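Local coordinates for protein putative siderophore-degrading esterase (Eurofung) (Emericella nidulans, PDB 6GUO) that hydrolyses the ester bonds of the bacterial siderophore enterobactin, a reaction required for releasing its iron inside the fungal cell, at residues 130-135 and 171-176; 191-196 and 250-255. One frame throughout, in Å; residues are numbered along the deposited sequence.

Contact 1: residues 130-135 and 171-176; sequences GADEFL and ALHALF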
ATOM      1  N   GLY A 130      11.591 -10.721  23.948  1.00 22.02           N
ATOM      2  CA  GLY A 130      12.813 -10.185  23.342  1.00 22.60           C
ATOM      3  C   GLY A 130      12.755  -8.742  22.855  1.00 20.94           C
ATOM      4  O   GLY A 130      13.674  -8.304  22.164  1.00 19.94           O
ATOM      5  N   ALA A 131      11.709  -7.994  23.214  1.00 20.39           N
ATOM      6  CA  ALA A 131      11.521  -6.633  22.674  1.00 20.66           C
ATOM      7  C   ALA A 131      12.582  -5.632  23.107  1.00 21.33           C
ATOM      8  O   ALA A 131      12.983  -4.782  22.310  1.00 20.19           O
ATOM      9  CB  ALA A 131      10.140  -6.099  22.999  1.00 20.93           C
ATOM     10  N   ASP A 132      13.040  -5.723  24.354  1.00 22.38           N
ATOM     11  CA  ASP A 132      14.108  -4.832  24.821  1.00 23.77           C
ATOM     12  C   ASP A 132      15.417  -5.084  24.076  1.00 23.11           C
ATOM     13  O   ASP A 132      16.113  -4.133  23.722  1.00 21.80           O
ATOM     14  CB  ASP A 132      14.302  -4.939  26.337  1.00 26.02           C
ATOM     15  CG  ASP A 132      13.134  -4.358  27.116  1.00 29.12           C
ATOM     16  OD1 ASP A 132      12.450  -3.448  26.600  1.00 30.56           O
ATOM     17  OD2 ASP A 132      12.898  -4.806  28.254  1.00 32.67           O
ATOM     18  N   GLU A 133      15.731  -6.356  23.825  1.00 22.98           N
ATOM     19  CA  GLU A 133      16.902  -6.734  23.023  1.00 23.90           C
ATOM     20  C   GLU A 133      16.792  -6.210  21.590  1.00 21.34           C
ATOM     21  O   GLU A 133      17.753  -5.674  21.038  1.00 19.90           O
ATOM     22  CB  GLU A 133      17.080  -8.257  22.998  1.00 27.17           C
ATOM     23  CG  GLU A 133      17.469  -8.864  24.339  1.00 31.87           C
ATOM     24  CD  GLU A 133      17.463 -10.387  24.340  1.00 37.33           C
ATOM     25  OE1 GLU A 133      17.368 -11.005  23.257  1.00 38.68           O
ATOM     26  OE2 GLU A 133      17.557 -10.968  25.440  1.00 41.34           O
ATOM     27  N   PHE A 134      15.609  -6.363  21.001  1.00 19.93           N
ATOM     28  CA  PHE A 134      15.354  -5.921  19.631  1.00 19.40           C
ATOM     29  C   PHE A 134      15.406  -4.397  19.488  1.00 19.22           C
ATOM     30  O   PHE A 134      15.956  -3.859  18.532  1.00 17.86           O
ATOM     31  CB  PHE A 134      13.992  -6.457  19.161  1.00 19.45           C
ATOM     32  CG  PHE A 134      13.771  -6.364  17.677  1.00 19.81           C
ATOM     33  CD1 PHE A 134      14.763  -6.752  16.775  1.00 21.16           C
ATOM     34  CD2 PHE A 134      12.552  -5.919  17.174  1.00 19.66           C
ATOM     35  CE1 PHE A 134      14.553  -6.676  15.411  1.00 21.05           C
ATOM     36  CE2 PHE A 134      12.338  -5.846  15.807  1.00 21.80           C
ATOM     37  CZ  PHE A 134      13.337  -6.222  14.922  1.00 21.53           C
ATOM     38  N   LEU A 135      14.844  -3.712  20.452  1.00 19.78           N
ATOM     39  CA  LEU A 135      14.850  -2.256  20.479  1.00 22.04           C
ATOM     40  C   LEU A 135      16.274  -1.704  20.630  1.00 20.90           C
ATOM     41  O   LEU A 135      16.639  -0.720  19.985  1.00 20.51           O
ATOM     42  CB  LEU A 135      13.951  -1.783  21.616  1.00 25.27           C
ATOM     43  CG  LEU A 135      13.620  -0.301  21.775  1.00 28.18           C
ATOM     44  CD1 LEU A 135      13.438   0.402  20.436  1.00 28.94           C
ATOM     45  CD2 LEU A 135      12.350  -0.175  22.602  1.00 29.14           C
ATOM     46  N   ALA A 171       5.845  -1.051  19.166  1.00 16.17           N
ATOM     47  CA  ALA A 171       5.855   0.413  19.079  1.00 16.46           C
ATOM     48  C   ALA A 171       5.389   1.078  20.376  1.00 16.59           C
ATOM     49  O   ALA A 171       6.027   2.027  20.855  1.00 17.31           O
ATOM     50  CB  ALA A 171       5.005   0.884  17.909  1.00 16.41           C
ATOM     51  N   LEU A 172       4.297   0.572  20.947  1.00 16.22           N
ATOM     52  CA  LEU A 172       3.796   1.070  22.234  1.00 16.95           C
ATOM     53  C   LEU A 172       4.796   0.842  23.365  1.00 17.16           C
ATOM     54  O   LEU A 172       5.045   1.749  24.171  1.00 17.39           O
ATOM     55  CB  LEU A 172       2.445   0.435  22.580  1.00 16.89           C
ATOM     56  CG  LEU A 172       1.273   0.836  21.668  1.00 17.50           C
ATOM     57  CD1 LEU A 172       0.006   0.106  22.081  1.00 18.34           C
ATOM     58  CD2 LEU A 172       1.042   2.341  21.661  1.00 18.43           C
ATOM     59  N   HIS A 173       5.376  -0.357  23.418  1.00 16.75           N
ATOM     60  CA  HIS A 173       6.428  -0.655  24.399  1.00 17.50           C
ATOM     61  C   HIS A 173       7.610   0.325  24.304  1.00 17.30           C
ATOM     62  O   HIS A 173       8.087   0.818  25.327  1.00 18.47           O
ATOM     63  CB  HIS A 173       6.911  -2.100  24.257  1.00 19.01           C
ATOM     64  CG  HIS A 173       8.045  -2.438  25.168  1.00 20.88           C
ATOM     65  ND1 HIS A 173       7.887  -2.563  26.531  1.00 21.92           N
ATOM     66  CD2 HIS A 173       9.359  -2.639  24.920  1.00 21.41           C
ATOM     67  CE1 HIS A 173       9.054  -2.846  27.081  1.00 22.78           C
ATOM     68  NE2 HIS A 173       9.964  -2.895  26.125  1.00 22.02           N
ATOM     69  N   ALA A 174       8.056   0.616  23.081  1.00 14.52           N
ATOM     70  CA  ALA A 174       9.123   1.589  22.856  1.00 17.68           C
ATOM     71  C   ALA A 174       8.722   2.962  23.394  1.00 17.62           C
ATOM     72  O   ALA A 174       9.458   3.552  24.181  1.00 18.11           O
ATOM     73  CB  ALA A 174       9.472   1.672  21.377  1.00 17.71           C
ATOM     74  N   LEU A 175       7.540   3.444  22.998  1.00 17.89           N
ATOM     75  CA  LEU A 175       7.005   4.719  23.502  1.00 18.00           C
ATOM     76  C   LEU A 175       6.970   4.805  25.039  1.00 17.88           C
ATOM     77  O   LEU A 175       7.447   5.784  25.619  1.00 17.65           O
ATOM     78  CB  LEU A 175       5.596   4.977  22.938  1.00 18.17           C
ATOM     79  CG  LEU A 175       4.786   6.147  23.509  1.00 18.69           C
ATOM     80  CD1 LEU A 175       5.513   7.466  23.317  1.00 19.16           C
ATOM     81  CD2 LEU A 175       3.407   6.202  22.871  1.00 19.04           C
ATOM     82  N   PHE A 176       6.417   3.785  25.688  1.00 17.90           N
ATOM     83  CA  PHE A 176       6.154   3.852  27.127  1.00 18.99           C
ATOM     84  C   PHE A 176       7.399   3.676  27.992  1.00 19.55           C
ATOM     85  O   PHE A 176       7.445   4.222  29.085  1.00 22.60           O
ATOM     86  CB  PHE A 176       5.071   2.846  27.550  1.00 19.19           C
ATOM     87  CG  PHE A 176       3.734   3.057  26.875  1.00 19.44           C
ATOM     88  CD1 PHE A 176       3.254   4.341  26.590  1.00 19.87           C
ATOM     89  CD2 PHE A 176       2.941   1.967  26.539  1.00 19.43           C
ATOM     90  CE1 PHE A 176       2.028   4.519  25.974  1.00 19.94           C
ATOM     91  CE2 PHE A 176       1.713   2.144  25.922  1.00 19.71           C
ATOM     92  CZ  PHE A 176       1.255   3.421  25.639  1.00 20.02           C
TER

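Contact 2: residues 191-196 and 250-255; sequences SIWWNN and EQRRMN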
ATOM      1  N   SER A 191      -1.446  -5.144  19.483  1.00 18.03           N
ATOM      2  CA  SER A 191      -1.954  -6.281  20.250  1.00 19.12           C
ATOM      3  C   SER A 191      -2.026  -5.947  21.743  1.00 18.31           C
ATOM      4  O   SER A 191      -1.335  -6.552  22.572  1.00 17.74           O
ATOM      5  CB  SER A 191      -1.082  -7.516  20.002  1.00 20.44           C
ATOM      6  OG  SER A 191      -0.998  -7.788  18.618  1.00 21.47           O
ATOM      7  N   ILE A 192      -2.897  -4.998  22.080  1.00 17.76           N
ATOM      8  CA  ILE A 192      -3.029  -4.499  23.450  1.00 15.36           C
ATOM      9  C   ILE A 192      -3.467  -5.635  24.379  1.00 19.02           C
ATOM     10  O   ILE A 192      -2.980  -5.728  25.502  1.00 19.11           O
ATOM     11  CB  ILE A 192      -3.965  -3.260  23.518  1.00 19.03           C
ATOM     12  CG1 ILE A 192      -3.275  -2.073  22.829  1.00 19.03           C
ATOM     13  CG2 ILE A 192      -4.313  -2.898  24.964  1.00 19.57           C
ATOM     14  CD1 ILE A 192      -4.152  -0.864  22.580  1.00 19.23           C
ATOM     15  N   TRP A 193      -4.338  -6.514  23.878  1.00 19.45           N
ATOM     16  CA  TRP A 193      -4.752  -7.750  24.573  1.00 19.81           C
ATOM     17  C   TRP A 193      -3.622  -8.625  25.132  1.00 20.11           C
ATOM     18  O   TRP A 193      -3.825  -9.315  26.132  1.00 20.02           O
ATOM     19  CB  TRP A 193      -5.622  -8.621  23.648  1.00 19.97           C
ATOM     20  CG  TRP A 193      -4.908  -9.116  22.420  1.00 20.29           C
ATOM     21  CD1 TRP A 193      -4.858  -8.507  21.198  1.00 19.73           C
ATOM     22  CD2 TRP A 193      -4.143 -10.322  22.298  1.00 21.62           C
ATOM     23  NE1 TRP A 193      -4.107  -9.254  20.325  1.00 19.65           N
ATOM     24  CE2 TRP A 193      -3.655 -10.374  20.971  1.00 21.11           C
ATOM     25  CE3 TRP A 193      -3.824 -11.364  23.179  1.00 22.38           C
ATOM     26  CZ2 TRP A 193      -2.865 -11.430  20.503  1.00 22.33           C
ATOM     27  CZ3 TRP A 193      -3.033 -12.416  22.714  1.00 23.33           C
ATOM     28  CH2 TRP A 193      -2.560 -12.435  21.388  1.00 23.23           C
ATOM     29  N   TRP A 194      -2.460  -8.609  24.479  1.00 19.70           N
ATOM     30  CA  TRP A 194      -1.371  -9.548  24.771  1.00 20.70           C
ATOM     31  C   TRP A 194      -0.999  -9.654  26.251  1.00 22.18           C
ATOM     32  O   TRP A 194      -0.815  -8.646  26.933  1.00 20.89           O
ATOM     33  CB  TRP A 194      -0.121  -9.207  23.949  1.00 21.48           C
ATOM     34  CG  TRP A 194       0.987 -10.184  24.172  1.00 21.67           C
ATOM     35  CD1 TRP A 194       1.119 -11.418  23.609  1.00 22.17           C
ATOM     36  CD2 TRP A 194       2.104 -10.017  25.044  1.00 22.19           C
ATOM     37  NE1 TRP A 194       2.263 -12.029  24.067  1.00 22.37           N
ATOM     38  CE2 TRP A 194       2.886 -11.190  24.950  1.00 22.70           C
ATOM     39  CE3 TRP A 194       2.529  -8.986  25.893  1.00 22.84           C
ATOM     40  CZ2 TRP A 194       4.066 -11.363  25.677  1.00 23.17           C
ATOM     41  CZ3 TRP A 194       3.704  -9.158  26.617  1.00 23.87           C
ATOM     42  CH2 TRP A 194       4.459 -10.338  26.500  1.00 23.98           C
ATOM     43  N   ASN A 195      -0.894 -10.896  26.722  1.00 23.50           N
ATOM     44  CA  ASN A 195      -0.486 -11.204  28.086  1.00 25.22           C
ATOM     45  C   ASN A 195      -1.323 -10.454  29.125  1.00 26.84           C
ATOM     46  O   ASN A 195      -0.798  -9.673  29.923  1.00 26.16           O
ATOM     47  CB  ASN A 195       1.009 -10.907  28.260  1.00 25.98           C
ATOM     48  CG  ASN A 195       1.553 -11.433  29.563  1.00 28.38           C
ATOM     49  OD1 ASN A 195       1.066 -12.438  30.078  1.00 28.34           O
ATOM     50  ND2 ASN A 195       2.561 -10.753  30.112  1.00 29.83           N
ATOM     51  N   ASN A 196      -2.633 -10.684  29.084  1.00 29.67           N
ATOM     52  CA  ASN A 196      -3.585 -10.030  29.988  1.00 31.56           C
ATOM     53  C   ASN A 196      -3.395  -8.503  30.003  1.00 29.67           C
ATOM     54  O   ASN A 196      -3.369  -7.869  31.061  1.00 29.88           O
ATOM     55  CB  ASN A 196      -3.459 -10.628  31.400  1.00 33.82           C
ATOM     56  CG  ASN A 196      -4.620 -10.256  32.309  1.00 37.47           C
ATOM     57  OD1 ASN A 196      -5.718  -9.944  31.847  1.00 40.03           O
ATOM     58  ND2 ASN A 196      -4.377 -10.285  33.614  1.00 37.93           N
ATOM     59  N   GLU A 250     -13.626 -11.122  20.031  1.00 24.93           N
ATOM     60  CA  GLU A 250     -14.183 -10.677  21.310  1.00 26.71           C
ATOM     61  C   GLU A 250     -13.127 -10.676  22.423  1.00 27.14           C
ATOM     62  O   GLU A 250     -13.114  -9.771  23.251  1.00 29.75           O
ATOM     63  CB  GLU A 250     -15.397 -11.527  21.706  1.00 28.92           C
ATOM     64  CG  GLU A 250     -16.188 -10.982  22.896  1.00 31.58           C
ATOM     65  CD  GLU A 250     -15.711 -11.474  24.260  1.00 33.72           C
ATOM     66  OE1 GLU A 250     -14.979 -12.486  24.342  1.00 34.70           O
ATOM     67  OE2 GLU A 250     -16.088 -10.839  25.268  1.00 36.42           O
ATOM     68  N   GLN A 251     -12.250 -11.680  22.434  1.00 26.36           N
ATOM     69  CA  GLN A 251     -11.166 -11.749  23.427  1.00 28.40           C
ATOM     70  C   GLN A 251     -10.126 -10.646  23.238  1.00 27.60           C
ATOM     71  O   GLN A 251      -9.656 -10.051  24.215  1.00 28.88           O
ATOM     72  CB  GLN A 251     -10.470 -13.110  23.379  1.00 33.50           C
ATOM     73  CG  GLN A 251     -11.341 -14.256  23.863  1.00 37.35           C
ATOM     74  CD  GLN A 251     -10.629 -15.594  23.850  1.00 43.29           C
ATOM     75  OE1 GLN A 251      -9.473 -15.699  23.437  1.00 47.63           O
ATOM     76  NE2 GLN A 251     -11.322 -16.630  24.308  1.00 46.43           N
ATOM     77  N   ARG A 252      -9.773 -10.384  21.984  1.00 25.25           N
ATOM     78  CA  ARG A 252      -8.711  -9.430  21.659  1.00 25.34           C
ATOM     79  C   ARG A 252      -9.158  -7.983  21.743  1.00 23.74           C
ATOM     80  O   ARG A 252      -8.337  -7.102  22.000  1.00 23.43           O
ATOM     81  CB  ARG A 252      -8.111  -9.749  20.299  1.00 26.80           C
ATOM     82  CG  ARG A 252      -7.370 -11.069  20.342  1.00 29.39           C
ATOM     83  CD  ARG A 252      -6.767 -11.451  19.012  1.00 32.03           C
ATOM     84  NE  ARG A 252      -6.175 -12.784  19.096  1.00 34.56           N
ATOM     85  CZ  ARG A 252      -5.281 -13.288  18.249  1.00 38.09           C
ATOM     86  NH1 ARG A 252      -4.832 -12.580  17.212  1.00 41.43           N
ATOM     87  NH2 ARG A 252      -4.823 -14.520  18.448  1.00 40.19           N
ATOM     88  N   ARG A 253     -10.449  -7.735  21.516  1.00 23.02           N
ATOM     89  CA  ARG A 253     -11.059  -6.451  21.848  1.00 24.14           C
ATOM     90  C   ARG A 253     -10.286  -5.278  21.225  1.00 22.98           C
ATOM     91  O   ARG A 253     -10.026  -4.267  21.878  1.00 22.09           O
ATOM     92  CB  ARG A 253     -11.125  -6.333  23.375  1.00 24.95           C
ATOM     93  CG  ARG A 253     -12.081  -5.288  23.899  1.00 26.39           C
ATOM     94  CD  ARG A 253     -12.316  -5.468  25.385  1.00 25.61           C
ATOM     95  NE  ARG A 253     -13.239  -4.448  25.876  1.00 16.37           N
ATOM     96  CZ  ARG A 253     -12.894  -3.224  26.285  1.00 20.38           C
ATOM     97  NH1 ARG A 253     -13.851  -2.394  26.700  1.00 13.27           N
ATOM     98  NH2 ARG A 253     -11.628  -2.815  26.283  1.00 23.59           N
ATOM     99  N   MET A 254      -9.915  -5.431  19.956  1.00 21.78           N
ATOM    100  CA  MET A 254      -9.006  -4.491  19.297  1.00 21.28           C
ATOM    101  C   MET A 254      -9.527  -3.052  19.305  1.00 20.08           C
ATOM    102  O   MET A 254      -8.807  -2.133  19.709  1.00 21.08           O
ATOM    103  CB  MET A 254      -8.732  -4.939  17.859  1.00 20.00           C
ATOM    104  CG  MET A 254      -7.749  -4.070  17.084  1.00 19.29           C
ATOM    105  SD  MET A 254      -6.113  -3.973  17.824  1.00 21.32           S
ATOM    106  CE  MET A 254      -5.529  -5.657  17.645  1.00 20.80           C
ATOM    107  N   ASN A 255     -10.778  -2.876  18.877  1.00 19.97           N
ATOM    108  CA  ASN A 255     -11.374  -1.550  18.681  1.00 20.55           C
ATOM    109  C   ASN A 255     -11.492  -0.793  20.006  1.00 21.19           C
ATOM    110  O   ASN A 255     -11.054   0.355  20.112  1.00 21.55           O
ATOM    111  CB  ASN A 255     -12.773  -1.638  18.042  1.00 20.49           C
ATOM    112  CG  ASN A 255     -12.788  -2.355  16.700  1.00 20.65           C
ATOM    113  OD1 ASN A 255     -11.968  -3.234  16.423  1.00 20.74           O
ATOM    114  ND2 ASN A 255     -13.754  -1.990  15.860  1.00 21.15           N
TER
HETATM  115  O   HOH W   1      -6.209  -5.393  21.770  1.00 20.96           O

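Contact 1: residues 130-135 and 171-176
The imidazole of His173 reaches from helix 166-177 to the first turn of helix 131-150, where its NE2 edge meets the carboxylate of Asp132. NE2 donates to OD1 of Asp132 over 2.6 Å, nearly straight at 175°, with the acceptor in the ring plane. OD1 receives it on its syn side, but the donor stands 31° out of the carboxylate plane. Carboxylate and ring are themselves modestly twisted against each other. His173 spans the gap because CG lies anti to the backbone N (chi1 176°). At its other nitrogen, ND1 is hydrogen-bonded to Glu202 of helix 199-208; with both nitrogens engaged by acidic side chains, ring rotation is restrained, and the pair of carboxylates would probably favour a protonated, cationic imidazole.

Beside this polar bridge the packing is apolar. CB of Ala131 approaches CD2 of His173 obliquely at 4.0 Å. One turn further along the helix, Leu135 sends its CD2 branch against Ala174, 3.6 Å from CB, the small alanine giving the methyl room to settle close to the backbone. The segment axes stay 10.7 Å apart, which leaves the junction to side chains. It illustrates a buried His-carboxylate bond set into helix-helix packing, here joining two helices of the alpha/beta-hydrolase fold, one of which follows the presumed nucleophile elbow.

Contact 2: residues 191-196 and 250-255
Arg252, at the C-terminal end of helix 239-252, runs its side chain along one face of the Trp193 indole and out past its rim, a CH-pi contact from CG followed by a guanidinium (cation-pi) stack, on the periphery of the alpha/beta-hydrolase fold. CB begins the overlap, 3.6 Å from CD1 of Trp193. Next comes CG, which stands almost squarely above the five-membered ring: 3.6 Å from its centroid and only 4° off the normal. CD continues across the bond between NE1 and CE2, lying 3.7 Å from NE1. Beyond it, NE and CZ pass out beyond the CZ2 corner of the indole, CZ 3.8 Å from CZ2 of Trp193. The guanidinium therefore lies nearly flat on the indole, their planes 19° apart, with CZ2 beneath its centre. This tracking depends on an extended chain from CG to NE, which keeps the arginine alongside the indole with both side chains pointing the same way.

The Trp193 side chain starts close to the arginine's backbone too, its CB 3.5 Å from Arg252 O. Further back, the CE methyl of Met254 comes near CA of Ser191, a looser apolar contact at the start of helix 254-268. Gln251 borders the contact with its backbone O, while its NE2 is hydrogen-bonded to Glu117 in the proline-rich insertion that narrows the active site. Between the two helices, Arg253 has a positive phi, the kink that separates one from the next. A single water joins the two backbones at the indole's edge: it accepts from Trp193 N at 3.0 Å and donates to Arg252 O at 2.7 Å.

In the fold
From the N terminus, the chain lays down the first strands of the sheet and helices 60-77 and 102-106 before helix 131-150, runs through strand 156-164 and returns on helix 166-177, where contact 1 closes a loop of 35 intervening residues. Only afterwards does contact 2 open, at 191-196 following strand 184-188; it closes 53 residues later, at the junction of helices 239-252 and 254-268. The two loops stand in series, neither nested nor crossed. Their centres are 18 Å apart, yet they touch where CD1 of Leu172 packs 4.0 Å from CG1 of Ile192. Helix 166-177 thus links them: contact 1 ties it to helix 131-150, while contact 2 fastens the neighbouring loop to the more peripheral helical pair.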